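Local atomic coordinates of SusD homolog (Bacteroides thetaiotaomicron, PDB entry 4MRU), a protein that probably binds mucin O-glycans at the cell surface as a SusD-like outer-membrane lipoprotein. Residues L42-E47 and N253-Y258; F58-T61 and E67-S70; G52-Y57 and A457-L462; G30-V35 and Y322-A327; W65-K68 and P74-D77. One frame throughout, in Å; residues are numbered along the deposited sequence.

In the fold
Contacts 1, 2, 3 and 5 cluster around helix 40-54, strand 58-60 and the loop that follows. Contacts 2 and 5 have centres about 9 Å apart and share Glu-67 and Lys-68; the centre of contact 2 lies about 10 Å from that of contact 1 and about 11 Å from that of contact 3. Hydrogen bonds probably join these neighbours, among them Asp-257 to Thr-61 and Tyr-54 to Tyr-69. Contact 4 stands apart, its centre about 17 Å from that of contact 1 and about 27 Å from that of contact 5, but Leu-34 packs on Leu-42 of contact 1. It holds a 1,2-ethanediol molecule, and all five lie away from the magnesium site at Asn-373.

Contact 1 of 5, residues L42-E47 and N253-Y258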
# COMPACT_ATOMS: atom_id res chain seq x y z
N LEU A 42 12.26 -5.46 9.33
CA LEU A 42 11.95 -4.84 8.04
C LEU A 42 10.59 -4.10 8.09
O LEU A 42 10.49 -2.96 7.68
CB LEU A 42 11.98 -5.89 6.94
CG LEU A 42 11.60 -5.46 5.52
CD1 LEU A 42 12.23 -4.15 5.09
CD2 LEU A 42 11.99 -6.60 4.57
N TYR A 43 9.59 -4.73 8.68
CA TYR A 43 8.27 -4.14 8.86
C TYR A 43 8.35 -2.71 9.46
O TYR A 43 7.66 -1.79 9.00
CB TYR A 43 7.34 -5.06 9.70
CG TYR A 43 5.92 -4.58 9.71
CD1 TYR A 43 5.52 -3.57 10.57
CD2 TYR A 43 4.94 -5.15 8.85
CE1 TYR A 43 4.20 -3.12 10.59
CE2 TYR A 43 3.63 -4.65 8.83
CZ TYR A 43 3.27 -3.63 9.70
OH TYR A 43 1.98 -3.14 9.70
N GLN A 44 9.12 -2.53 10.53
CA GLN A 44 9.09 -1.24 11.26
C GLN A 44 9.43 -0.06 10.33
O GLN A 44 8.82 0.98 10.41
CB GLN A 44 9.99 -1.26 12.50
CG GLN A 44 11.48 -1.33 12.19
CD GLN A 44 12.31 -1.49 13.44
OE1 GLN A 44 11.98 -0.95 14.51
NE2 GLN A 44 13.41 -2.24 13.32
N PHE A 45 10.36 -0.27 9.43
CA PHE A 45 10.79 0.77 8.51
C PHE A 45 9.82 0.92 7.35
O PHE A 45 9.35 2.01 7.06
CB PHE A 45 12.17 0.49 7.96
CG PHE A 45 13.25 0.46 9.01
CD1 PHE A 45 13.61 1.62 9.67
CD2 PHE A 45 13.88 -0.70 9.33
CE1 PHE A 45 14.57 1.60 10.65
CE2 PHE A 45 14.88 -0.74 10.29
CZ PHE A 45 15.23 0.42 10.95
N MSE A 46 9.55 -0.18 6.66
CA MSE A 46 8.81 -0.10 5.38
C MSE A 46 7.34 0.15 5.60
O MSE A 46 6.73 0.98 4.92
CB MSE A 46 9.03 -1.41 4.62
CG MSE A 46 8.45 -1.37 3.23
SE MSE A 46 9.07 -3.05 2.38
CE MSE A 46 8.81 -2.37 0.50
N GLU A 47 6.75 -0.51 6.59
CA GLU A 47 5.32 -0.41 6.82
C GLU A 47 4.90 0.57 7.92
O GLU A 47 3.95 1.32 7.74
CB GLU A 47 4.80 -1.79 7.20
CG GLU A 47 4.93 -2.79 6.09
CD GLU A 47 3.98 -2.51 4.96
OE1 GLU A 47 2.78 -2.17 5.20
OE2 GLU A 47 4.41 -2.69 3.81
N ASN A 253 1.85 -3.63 19.60
CA ASN A 253 1.34 -4.14 20.87
C ASN A 253 2.40 -4.22 21.96
O ASN A 253 2.07 -4.08 23.12
CB ASN A 253 0.70 -5.52 20.68
CG ASN A 253 -0.64 -5.45 19.98
OD1 ASN A 253 -1.21 -4.37 19.75
ND2 ASN A 253 -1.18 -6.63 19.65
N ASP A 254 3.63 -4.54 21.61
CA ASP A 254 4.65 -4.91 22.62
C ASP A 254 5.70 -3.86 22.70
O ASP A 254 5.95 -3.35 23.76
CB ASP A 254 5.25 -6.29 22.32
CG ASP A 254 4.14 -7.38 22.28
OD1 ASP A 254 3.38 -7.48 23.26
OD2 ASP A 254 3.93 -7.99 21.23
N TRP A 255 6.30 -3.52 21.57
CA TRP A 255 7.22 -2.36 21.53
C TRP A 255 6.49 -1.05 21.73
O TRP A 255 7.05 -0.12 22.31
CB TRP A 255 7.91 -2.27 20.19
CG TRP A 255 8.67 -3.48 19.74
CD1 TRP A 255 8.91 -4.63 20.43
CD2 TRP A 255 9.29 -3.63 18.47
NE1 TRP A 255 9.62 -5.51 19.64
CE2 TRP A 255 9.89 -4.90 18.45
CE3 TRP A 255 9.40 -2.80 17.35
CZ2 TRP A 255 10.59 -5.36 17.35
CZ3 TRP A 255 10.10 -3.27 16.25
CH2 TRP A 255 10.66 -4.54 16.25
N LYS A 256 5.26 -0.98 21.24
CA LYS A 256 4.42 0.21 21.35
C LYS A 256 5.09 1.46 20.73
O LYS A 256 5.02 2.55 21.30
CB LYS A 256 4.02 0.46 22.82
CG LYS A 256 3.44 -0.80 23.49
CD LYS A 256 2.99 -0.53 24.91
CE LYS A 256 2.84 -1.83 25.66
NZ LYS A 256 2.11 -1.63 26.94
N ASP A 257 5.73 1.28 19.57
CA ASP A 257 6.44 2.32 18.86
C ASP A 257 5.53 3.15 17.93
O ASP A 257 5.96 4.16 17.41
CB ASP A 257 7.57 1.73 18.02
CG ASP A 257 8.81 1.37 18.81
OD1 ASP A 257 8.88 1.65 20.02
OD2 ASP A 257 9.72 0.79 18.18
N TYR A 258 4.30 2.73 17.70
CA TYR A 258 3.38 3.41 16.78
C TYR A 258 1.98 3.48 17.35
O TYR A 258 1.50 2.54 18.01
CB TYR A 258 3.33 2.71 15.39
CG TYR A 258 4.71 2.51 14.87
CD1 TYR A 258 5.39 3.54 14.25
CD2 TYR A 258 5.44 1.33 15.18
CE1 TYR A 258 6.73 3.38 13.87
CE2 TYR A 258 6.78 1.20 14.81
CZ TYR A 258 7.40 2.23 14.17
OH TYR A 258 8.71 2.11 13.85
O HOH W 1 9.98 0.40 15.48
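Gln-44 reaches out from helix 40-54 to the turn after helix 248-254, where Trp-255 and Tyr-258 meet different parts of it. Its side chain runs at about a right angle to that of Trp-255, with the amide and indole planes 48° apart. OE1 of Gln-44 approaches CZ3 of Trp-255 obliquely, at 3.5 Å. Nearer the backbone, CB of Gln-44 lies 3.8 Å from OH of Tyr-258. Gln-44 holds CG between its backbone N and carbonyl carbon (chi1 68°), and from there an extended chain brings the amide up to the Trp-255 ring; on the way CG rests over one face of the Phe-45 ring.

A single water ties the polar ends together. It donates to OE1 of Gln-44 (2.6 Å) and to OD2 of Asp-257 (2.7 Å), and accepts from OH of Tyr-258 (2.7 Å). The other carboxylate oxygen of Asp-257, OD1, forms a salt bridge with Arg-62, while NE2 of Gln-44 bonds weakly back to the carbonyl of His-41. Helix and turn are thus coupled through water: both protons of the bridging molecule are committed to acceptors and the tyrosine hydroxyl supplies its own, which defines the direction of all three bonds.

Contact 2 of 5, residues F58-T61 and E67-S70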
# COMPACT_ATOMS: atom_id res chain seq x y z
N PHE A 58 -0.44 5.98 10.72
CA PHE A 58 0.31 5.81 11.98
C PHE A 58 1.33 6.89 12.16
O PHE A 58 1.91 7.41 11.20
CB PHE A 58 1.11 4.51 12.04
CG PHE A 58 0.33 3.29 11.77
CD1 PHE A 58 -0.73 2.95 12.58
CD2 PHE A 58 0.63 2.51 10.69
CE1 PHE A 58 -1.47 1.84 12.31
CE2 PHE A 58 -0.14 1.40 10.41
CZ PHE A 58 -1.19 1.07 11.21
N GLY A 59 1.56 7.20 13.43
CA GLY A 59 2.70 8.02 13.82
C GLY A 59 3.53 7.28 14.90
O GLY A 59 3.07 6.31 15.53
N GLU A 60 4.72 7.79 15.10
CA GLU A 60 5.73 7.20 15.93
C GLU A 60 5.55 7.79 17.33
O GLU A 60 5.35 8.98 17.52
CB GLU A 60 7.13 7.46 15.35
CG GLU A 60 7.33 7.14 13.86
CD GLU A 60 7.38 8.35 12.95
OE1 GLU A 60 6.71 9.34 13.27
OE2 GLU A 60 8.07 8.28 11.90
N THR A 61 5.62 6.93 18.32
CA THR A 61 5.46 7.34 19.72
C THR A 61 6.72 7.76 20.38
O THR A 61 6.69 8.36 21.47
CB THR A 61 4.94 6.15 20.57
OG1 THR A 61 5.88 5.06 20.46
CG2 THR A 61 3.60 5.72 20.11
N GLU A 67 15.15 12.20 13.60
CA GLU A 67 15.30 11.93 12.18
C GLU A 67 14.34 10.83 11.78
O GLU A 67 14.69 9.64 11.78
CB GLU A 67 16.73 11.53 11.86
CG GLU A 67 17.74 12.58 12.28
CD GLU A 67 19.17 12.12 11.98
OE1 GLU A 67 19.61 12.24 10.81
OE2 GLU A 67 19.85 11.66 12.90
N LYS A 68 13.12 11.26 11.40
CA LYS A 68 12.01 10.38 11.21
C LYS A 68 11.44 10.44 9.80
O LYS A 68 11.45 11.47 9.12
CB LYS A 68 10.89 10.75 12.17
CG LYS A 68 11.22 10.62 13.64
CD LYS A 68 9.94 10.69 14.50
CE LYS A 68 9.34 12.09 14.49
NZ LYS A 68 8.18 12.21 15.41
N TYR A 69 10.88 9.31 9.38
CA TYR A 69 10.15 9.28 8.14
C TYR A 69 9.02 10.32 8.19
O TYR A 69 8.85 11.08 7.21
CB TYR A 69 9.56 7.89 7.85
CG TYR A 69 10.54 6.87 7.27
CD1 TYR A 69 11.43 6.17 8.08
CD2 TYR A 69 10.57 6.62 5.91
CE1 TYR A 69 12.30 5.22 7.54
CE2 TYR A 69 11.45 5.69 5.36
CZ TYR A 69 12.31 5.00 6.16
OH TYR A 69 13.13 4.08 5.59
N SER A 70 8.30 10.41 9.32
CA SER A 70 7.09 11.29 9.38
C SER A 70 7.41 12.79 9.23
O SER A 70 6.55 13.57 8.79
CB SER A 70 6.32 11.07 10.66
OG SER A 70 7.11 11.38 11.76
O HOH W 2 10.71 7.35 11.40
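Ser-70 grips the carboxylate of Glu-60 with a short hydrogen bond, OG to OE1 at 2.6 Å, using the syn lone pair of that oxygen. The backbone N of Ser-70 adds a weak bond to the other oxygen, OE2 of Glu-60, at 3.4 Å, so hydroxyl and amide of one residue address both oxygens of the acid. OE2 also accepts from a water at 2.8 Å, which in turn accepts from N of Tyr-69 and lies in the plane of that ring, at its edge. Lys-68 runs alongside: its CD is 3.7 Å from OE1 of Glu-60, while its NZ makes only a long salt bridge to the same oxygen, at 3.9 Å.

The bend in Glu-60 at chi2 (105°) brings its carboxylate round to the loop. Lys-68 bends at chi3 (-70°), and its ammonium group has its stronger partner in the carbonyl of Ile-298, so the pairing with Glu-60 is secondary. This buried carboxylate therefore has a hydroxyl, a water, a weakly bound amide and a nearby positive charge, a setting that would probably favour its ionised form.

Outward from this cluster, Glu-60 packs on Tyr-258 of strand 258-260, the antiparallel partner of strand 58-60. Ser-53 of helix 40-54 touches both Glu-60 and Ser-70, so the loop 67-70 lies alongside the place where strand 58-60 meets helix 40-54.

Contact 3 of 5, residues G52-Y57 and A457-L462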
# COMPACT_ATOMS: atom_id res chain seq x y z
N GLY A 52 3.06 3.87 6.93
CA GLY A 52 2.22 4.38 8.00
C GLY A 52 2.14 5.88 8.05
O GLY A 52 1.03 6.46 8.12
N SER A 53 3.28 6.54 8.01
CA SER A 53 3.29 7.99 8.07
C SER A 53 2.73 8.63 6.79
O SER A 53 2.00 9.62 6.85
CB SER A 53 4.73 8.54 8.32
OG SER A 53 5.24 8.06 9.55
N TYR A 54 3.07 8.09 5.64
CA TYR A 54 2.72 8.79 4.41
C TYR A 54 1.28 8.49 3.95
O TYR A 54 0.78 9.15 3.07
CB TYR A 54 3.75 8.45 3.35
CG TYR A 54 5.20 8.80 3.76
CD1 TYR A 54 5.46 9.81 4.69
CD2 TYR A 54 6.28 8.17 3.18
CE1 TYR A 54 6.75 10.14 5.06
CE2 TYR A 54 7.59 8.51 3.52
CZ TYR A 54 7.82 9.49 4.46
OH TYR A 54 9.08 9.83 4.84
N ALA A 55 0.64 7.47 4.53
CA ALA A 55 -0.75 7.17 4.24
C ALA A 55 -1.68 7.82 5.28
O ALA A 55 -2.89 7.66 5.21
CB ALA A 55 -0.97 5.66 4.21
N GLY A 56 -1.12 8.50 6.27
CA GLY A 56 -1.98 9.06 7.33
C GLY A 56 -2.54 8.02 8.27
O GLY A 56 -3.58 8.25 8.93
N TYR A 57 -1.84 6.88 8.40
CA TYR A 57 -2.34 5.77 9.21
C TYR A 57 -1.73 5.70 10.61
O TYR A 57 -2.44 5.38 11.58
CB TYR A 57 -2.06 4.44 8.56
CG TYR A 57 -2.87 4.04 7.35
CD1 TYR A 57 -4.09 4.64 7.01
CD2 TYR A 57 -2.46 2.96 6.58
CE1 TYR A 57 -4.82 4.18 5.92
CE2 TYR A 57 -3.18 2.52 5.49
CZ TYR A 57 -4.34 3.14 5.15
OH TYR A 57 -5.04 2.68 4.08
N ALA A 457 2.70 19.24 -0.72
CA ALA A 457 2.63 18.03 -1.57
C ALA A 457 3.06 16.75 -0.86
O ALA A 457 2.67 15.67 -1.26
CB ALA A 457 3.44 18.21 -2.85
N GLY A 458 3.83 16.86 0.22
CA GLY A 458 4.28 15.68 0.94
C GLY A 458 5.39 14.88 0.27
O GLY A 458 5.99 15.34 -0.71
N MSE A 459 5.68 13.73 0.83
CA MSE A 459 6.70 12.84 0.26
C MSE A 459 6.18 12.23 -1.02
O MSE A 459 5.09 11.66 -1.05
CB MSE A 459 7.10 11.68 1.15
CG MSE A 459 7.87 12.14 2.34
SE MSE A 459 9.74 12.55 1.96
CE MSE A 459 10.84 10.92 2.15
N ARG A 460 6.97 12.34 -2.08
CA ARG A 460 6.62 11.85 -3.41
C ARG A 460 7.32 10.52 -3.75
O ARG A 460 6.88 9.79 -4.62
CB ARG A 460 6.96 12.93 -4.44
CG ARG A 460 6.33 14.30 -4.16
CD ARG A 460 4.87 14.25 -3.73
NE ARG A 460 4.00 13.87 -4.80
CZ ARG A 460 2.67 13.91 -4.76
NH1 ARG A 460 2.02 14.29 -3.67
NH2 ARG A 460 1.99 13.52 -5.82
N ARG A 461 8.37 10.21 -3.00
CA ARG A 461 9.10 8.99 -3.09
C ARG A 461 10.08 8.93 -1.92
O ARG A 461 10.26 9.91 -1.20
CB ARG A 461 9.87 8.92 -4.41
CG ARG A 461 10.89 10.06 -4.57
CD ARG A 461 11.62 9.98 -5.89
NE ARG A 461 12.57 8.89 -5.99
CZ ARG A 461 13.83 8.90 -5.54
NH1 ARG A 461 14.32 9.94 -4.89
NH2 ARG A 461 14.61 7.83 -5.73
N LEU A 462 10.75 7.79 -1.76
CA LEU A 462 11.88 7.65 -0.84
C LEU A 462 13.20 7.80 -1.59
O LEU A 462 13.29 7.46 -2.76
CB LEU A 462 11.92 6.29 -0.15
CG LEU A 462 11.17 6.07 1.12
CD1 LEU A 462 11.58 4.71 1.74
CD2 LEU A 462 11.43 7.22 2.09
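Helix 40-54 finishes within residues 52-57 in a Schellman motif: Gly-56 takes positive phi (72°), N of Tyr-57 bonds to O of Gly-52 at 2.9 Å, and N of Gly-56 makes a weak bond to O of Ser-53. The facing residues 457-462 form an irregular loop without helix or strand. The two backbones are nearest at Tyr-54 and Met-459, whose CA atoms are 7.0 Å apart.

Between them Tyr-54 turns its ring and Met-459, a selenomethionine, lays its side chain over one face. CG of Met-459 stands 3.7 Å from the ring centroid of Tyr-54 in a CH-pi contact, displaced toward the hydroxyl-bearing rim, where it is 3.4 Å from CZ of Tyr-54. Bends at chi2 (-78°) and chi3 (-89°) carry the chain out past the hydroxyl and turn its end in beside it, CE of Met-459 lying 3.4 Å from OH of Tyr-54. The selenium approaches obliquely, 5.2 Å from the centroid of Tyr-54, giving a Met-aromatic contact of longer range.

In this SusD-like fold the contact joins the end of helix 40-54, early in the chain, to the loop between helices 427-437 and 466-471, some 400 residues later. Leu-462 takes the edge of the same ring, with CD2 at 4.3 Å from CE2 of Tyr-54. The tyrosine hydroxyl is hydrogen-bonded to the carbonyl of Tyr-69. Within the loop, NH1 of Arg-460 bonds to O of Ala-457 at 2.9 Å, the acceptor lying near the guanidinium plane, and NH2 of Arg-460 makes a salt bridge with Asp-503.

Contact 4 of 5, residues G30-V35 and Y322-A327; sequences GLQGLV and YVWMTA. With EDO (1,2-ethanediol), chain F.
Val-35 and Trp-324 supply the apolar part of the contact, the valine lying across one indole face. Its CG1 is 3.7 Å from the centroid of the five-membered ring of Trp-324, only 13° off the ring normal, a well-centred CH-pi contact. CG2 lies over the CZ2-CH2 rim of the six-membered ring, 3.6 Å from CZ2 of Trp-324. With CG1 anti to the backbone N (chi1 174°), both methyls lie on the same face. Gln-32 instead meets the edge: its backbone O lies near the indole plane, 3.3 Å from CZ2 of Trp-324. The side-chain amide of Gln-32 is turned 85° to the indole plane.

Polar links are indirect. A water donates to O of Gln-32 at 2.7 Å and accepts from NE1 of Trp-324 at 2.9 Å, bridging the end of helix 24-32 to strand 322-325. NE2 of Gln-32 bonds to OD1 of Asp-185, and its OE1 to the backbone N of Asp-186. A 1,2-ethanediol, probably from the crystallisation liquor, donates from O2 to O of Trp-324 at 2.6 Å; Asn-426 and Arg-205 also bind it.

Trp-324 and Met-325 form a classic beta bulge opposite Ala-239 of the neighbouring strand. The chemistry divides the indole: one face meets hydrocarbon, while the edge meets a carbonyl oxygen and, through its buried N-H, a water that also satisfies that carbonyl at the helix end.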
# COMPACT_ATOMS: atom_id res chain seq x y z
N GLY A 30 9.19 -17.75 2.23
CA GLY A 30 10.14 -16.68 2.34
C GLY A 30 9.75 -15.51 1.43
O GLY A 30 9.75 -14.37 1.85
N LEU A 31 9.44 -15.82 0.17
CA LEU A 31 8.95 -14.84 -0.76
C LEU A 31 7.62 -14.22 -0.32
O LEU A 31 7.42 -12.99 -0.42
CB LEU A 31 8.81 -15.48 -2.16
CG LEU A 31 10.11 -15.81 -2.89
CD1 LEU A 31 9.81 -16.69 -4.11
CD2 LEU A 31 10.85 -14.54 -3.31
N GLN A 32 6.67 -15.04 0.14
CA GLN A 32 5.38 -14.50 0.61
C GLN A 32 5.57 -13.53 1.77
O GLN A 32 4.83 -12.54 1.90
CB GLN A 32 4.43 -15.64 1.00
CG GLN A 32 4.06 -16.50 -0.19
CD GLN A 32 3.13 -17.68 0.10
OE1 GLN A 32 3.10 -18.25 1.19
NE2 GLN A 32 2.39 -18.06 -0.91
N GLY A 33 6.61 -13.76 2.58
CA GLY A 33 6.97 -12.88 3.67
C GLY A 33 7.74 -11.64 3.32
O GLY A 33 8.15 -10.90 4.20
N LEU A 34 7.95 -11.41 2.03
CA LEU A 34 8.61 -10.16 1.56
C LEU A 34 7.66 -9.23 0.83
O LEU A 34 8.07 -8.19 0.27
CB LEU A 34 9.75 -10.55 0.65
CG LEU A 34 10.97 -11.10 1.40
CD1 LEU A 34 11.92 -11.82 0.44
CD2 LEU A 34 11.71 -9.98 2.12
N VAL A 35 6.40 -9.61 0.78
CA VAL A 35 5.34 -8.78 0.21
C VAL A 35 4.98 -7.76 1.28
O VAL A 35 5.48 -6.63 1.25
CB VAL A 35 4.14 -9.62 -0.29
CG1 VAL A 35 2.99 -8.73 -0.73
CG2 VAL A 35 4.57 -10.52 -1.43
N TYR A 322 -1.46 -11.25 7.18
CA TYR A 322 -1.15 -10.05 6.47
C TYR A 322 -2.05 -9.96 5.23
O TYR A 322 -2.09 -10.92 4.43
CB TYR A 322 0.32 -10.03 6.07
CG TYR A 322 1.30 -10.05 7.19
CD1 TYR A 322 1.74 -8.86 7.78
CD2 TYR A 322 1.84 -11.24 7.64
CE1 TYR A 322 2.68 -8.88 8.82
CE2 TYR A 322 2.74 -11.26 8.70
CZ TYR A 322 3.19 -10.07 9.26
OH TYR A 322 4.10 -10.09 10.30
N VAL A 323 -2.73 -8.83 5.04
CA VAL A 323 -3.75 -8.73 3.99
C VAL A 323 -3.14 -8.11 2.76
O VAL A 323 -2.75 -6.93 2.79
CB VAL A 323 -5.00 -7.92 4.48
CG1 VAL A 323 -6.05 -7.78 3.38
CG2 VAL A 323 -5.64 -8.55 5.73
N TRP A 324 -3.03 -8.89 1.68
CA TRP A 324 -2.45 -8.36 0.44
C TRP A 324 -3.46 -7.64 -0.48
O TRP A 324 -3.22 -6.54 -0.88
CB TRP A 324 -1.87 -9.48 -0.37
CG TRP A 324 -0.68 -10.17 0.22
CD1 TRP A 324 -0.13 -9.98 1.44
CD2 TRP A 324 0.09 -11.17 -0.41
NE1 TRP A 324 0.96 -10.81 1.61
CE2 TRP A 324 1.12 -11.54 0.46
CE3 TRP A 324 0.02 -11.78 -1.66
CZ2 TRP A 324 2.08 -12.52 0.13
CZ3 TRP A 324 0.98 -12.70 -2.02
CH2 TRP A 324 1.99 -13.08 -1.13
N MSE A 325 -4.56 -8.30 -0.82
CA MSE A 325 -5.51 -7.75 -1.78
C MSE A 325 -6.86 -8.29 -1.46
O MSE A 325 -7.04 -9.49 -1.28
CB MSE A 325 -5.09 -8.13 -3.19
CG MSE A 325 -6.19 -7.64 -4.14
SE MSE A 325 -5.86 -6.09 -5.28
CE MSE A 325 -4.02 -6.64 -5.80
N THR A 326 -7.85 -7.38 -1.39
CA THR A 326 -9.20 -7.77 -1.06
C THR A 326 -10.22 -7.43 -2.15
O THR A 326 -10.01 -6.58 -3.03
CB THR A 326 -9.69 -7.05 0.19
OG1 THR A 326 -9.83 -5.65 -0.10
CG2 THR A 326 -8.75 -7.31 1.36
N ALA A 327 -11.33 -8.11 -2.06
CA ALA A 327 -12.49 -7.83 -2.92
C ALA A 327 -12.91 -6.38 -2.86
O ALA A 327 -13.26 -5.82 -3.87
CB ALA A 327 -13.64 -8.73 -2.54
C1 EDO F . 0.55 -6.42 -2.36
O1 EDO F . 1.18 -5.16 -2.59
C2 EDO F . 0.04 -6.30 -0.97
O2 EDO F . -0.91 -5.26 -1.05
O HOH W 3 3.34 -10.78 3.35

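Contact 5 of 5, residues W65-K68 and P74-D77; sequences WLEK and PKTD
Glu-67 sets CG anti to its carbonyl carbon (chi1 -57°) and extends beyond it, whereas Lys-75 places CG opposite its own backbone N (chi1 -173°) and runs out straight. The two chains meet near their bases, CB of Glu-67 to CB of Lys-75 at 3.9 Å, and pass at a slant. Their charged ends stay separate, with OE2 of Glu-67 5.6 Å from NZ of Lys-75, so any attraction between them would act without contact.

Between the backbones, N of Lys-75 donates to O of Glu-67 at 3.1 Å. The donor sits well above the carbonyl plane, 65° out of it, and the approach at the oxygen is strongly bent. This bond closes the turn 67-75 within the loop between strand 58-60 and helix 81-100; Asn-73 braces it from within, bonding to O of Leu-66 and N of Lys-68.

Beside the bond, CD of Pro-74 packs 3.7 Å from O of Lys-68, and the proline ring also touches Tyr-69. At the exposed rim a water donates to OE1 of Glu-67 at 2.7 Å and accepts from N of Thr-76 at 3.0 Å, linking the glutamate to the start of the 3-10 segment.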
# COMPACT_ATOMS: atom_id res chain seq x y z
N TRP A 65 13.09 10.37 18.89
CA TRP A 65 13.48 10.24 17.49
C TRP A 65 13.34 11.60 16.78
O TRP A 65 12.22 12.10 16.62
CB TRP A 65 12.65 9.20 16.73
CG TRP A 65 12.73 7.76 17.21
CD1 TRP A 65 13.57 7.26 18.16
CD2 TRP A 65 11.99 6.65 16.71
NE1 TRP A 65 13.36 5.91 18.32
CE2 TRP A 65 12.41 5.51 17.43
CE3 TRP A 65 10.99 6.50 15.75
CZ2 TRP A 65 11.88 4.26 17.21
CZ3 TRP A 65 10.46 5.25 15.55
CH2 TRP A 65 10.89 4.15 16.29
N LEU A 66 14.46 12.13 16.31
CA LEU A 66 14.47 13.44 15.61
C LEU A 66 14.75 13.38 14.10
O LEU A 66 14.61 14.40 13.42
CB LEU A 66 15.49 14.35 16.27
CG LEU A 66 15.20 14.62 17.77
CD1 LEU A 66 16.29 15.49 18.37
CD2 LEU A 66 13.85 15.26 17.97
N GLU A 67 15.15 12.20 13.60
CA GLU A 67 15.30 11.93 12.18
C GLU A 67 14.34 10.83 11.78
O GLU A 67 14.69 9.64 11.78
CB GLU A 67 16.73 11.53 11.86
CG GLU A 67 17.74 12.58 12.28
CD GLU A 67 19.17 12.12 11.98
OE1 GLU A 67 19.61 12.24 10.81
OE2 GLU A 67 19.85 11.66 12.90
N LYS A 68 13.12 11.26 11.40
CA LYS A 68 12.01 10.38 11.21
C LYS A 68 11.44 10.44 9.80
O LYS A 68 11.45 11.47 9.12
CB LYS A 68 10.89 10.75 12.17
CG LYS A 68 11.22 10.62 13.64
CD LYS A 68 9.94 10.69 14.50
CE LYS A 68 9.34 12.09 14.49
NZ LYS A 68 8.18 12.21 15.41
N PRO A 74 14.18 10.93 7.49
CA PRO A 74 14.58 9.69 8.11
C PRO A 74 16.10 9.58 8.23
O PRO A 74 16.82 9.96 7.31
CB PRO A 74 14.05 8.62 7.16
CG PRO A 74 13.88 9.29 5.84
CD PRO A 74 13.55 10.72 6.18
N LYS A 75 16.57 9.10 9.36
CA LYS A 75 17.97 8.83 9.55
C LYS A 75 18.49 7.99 8.38
O LYS A 75 17.82 7.06 7.94
CB LYS A 75 18.17 8.10 10.84
CG LYS A 75 19.60 7.94 11.21
CD LYS A 75 19.70 7.29 12.57
CE LYS A 75 21.17 7.24 12.96
NZ LYS A 75 21.32 6.41 14.16
N THR A 76 19.66 8.35 7.89
CA THR A 76 20.21 7.78 6.65
C THR A 76 20.18 6.25 6.64
O THR A 76 19.74 5.66 5.69
CB THR A 76 21.65 8.23 6.45
OG1 THR A 76 21.68 9.64 6.43
CG2 THR A 76 22.22 7.72 5.12
N ASP A 77 20.67 5.60 7.69
CA ASP A 77 20.73 4.14 7.66
C ASP A 77 19.33 3.49 7.88
O ASP A 77 19.17 2.32 7.66
CB ASP A 77 21.85 3.57 8.59
CG ASP A 77 21.64 3.84 10.06
OD1 ASP A 77 20.60 4.40 10.44
OD2 ASP A 77 22.55 3.47 10.85
O HOH W 4 21.05 10.68 9.12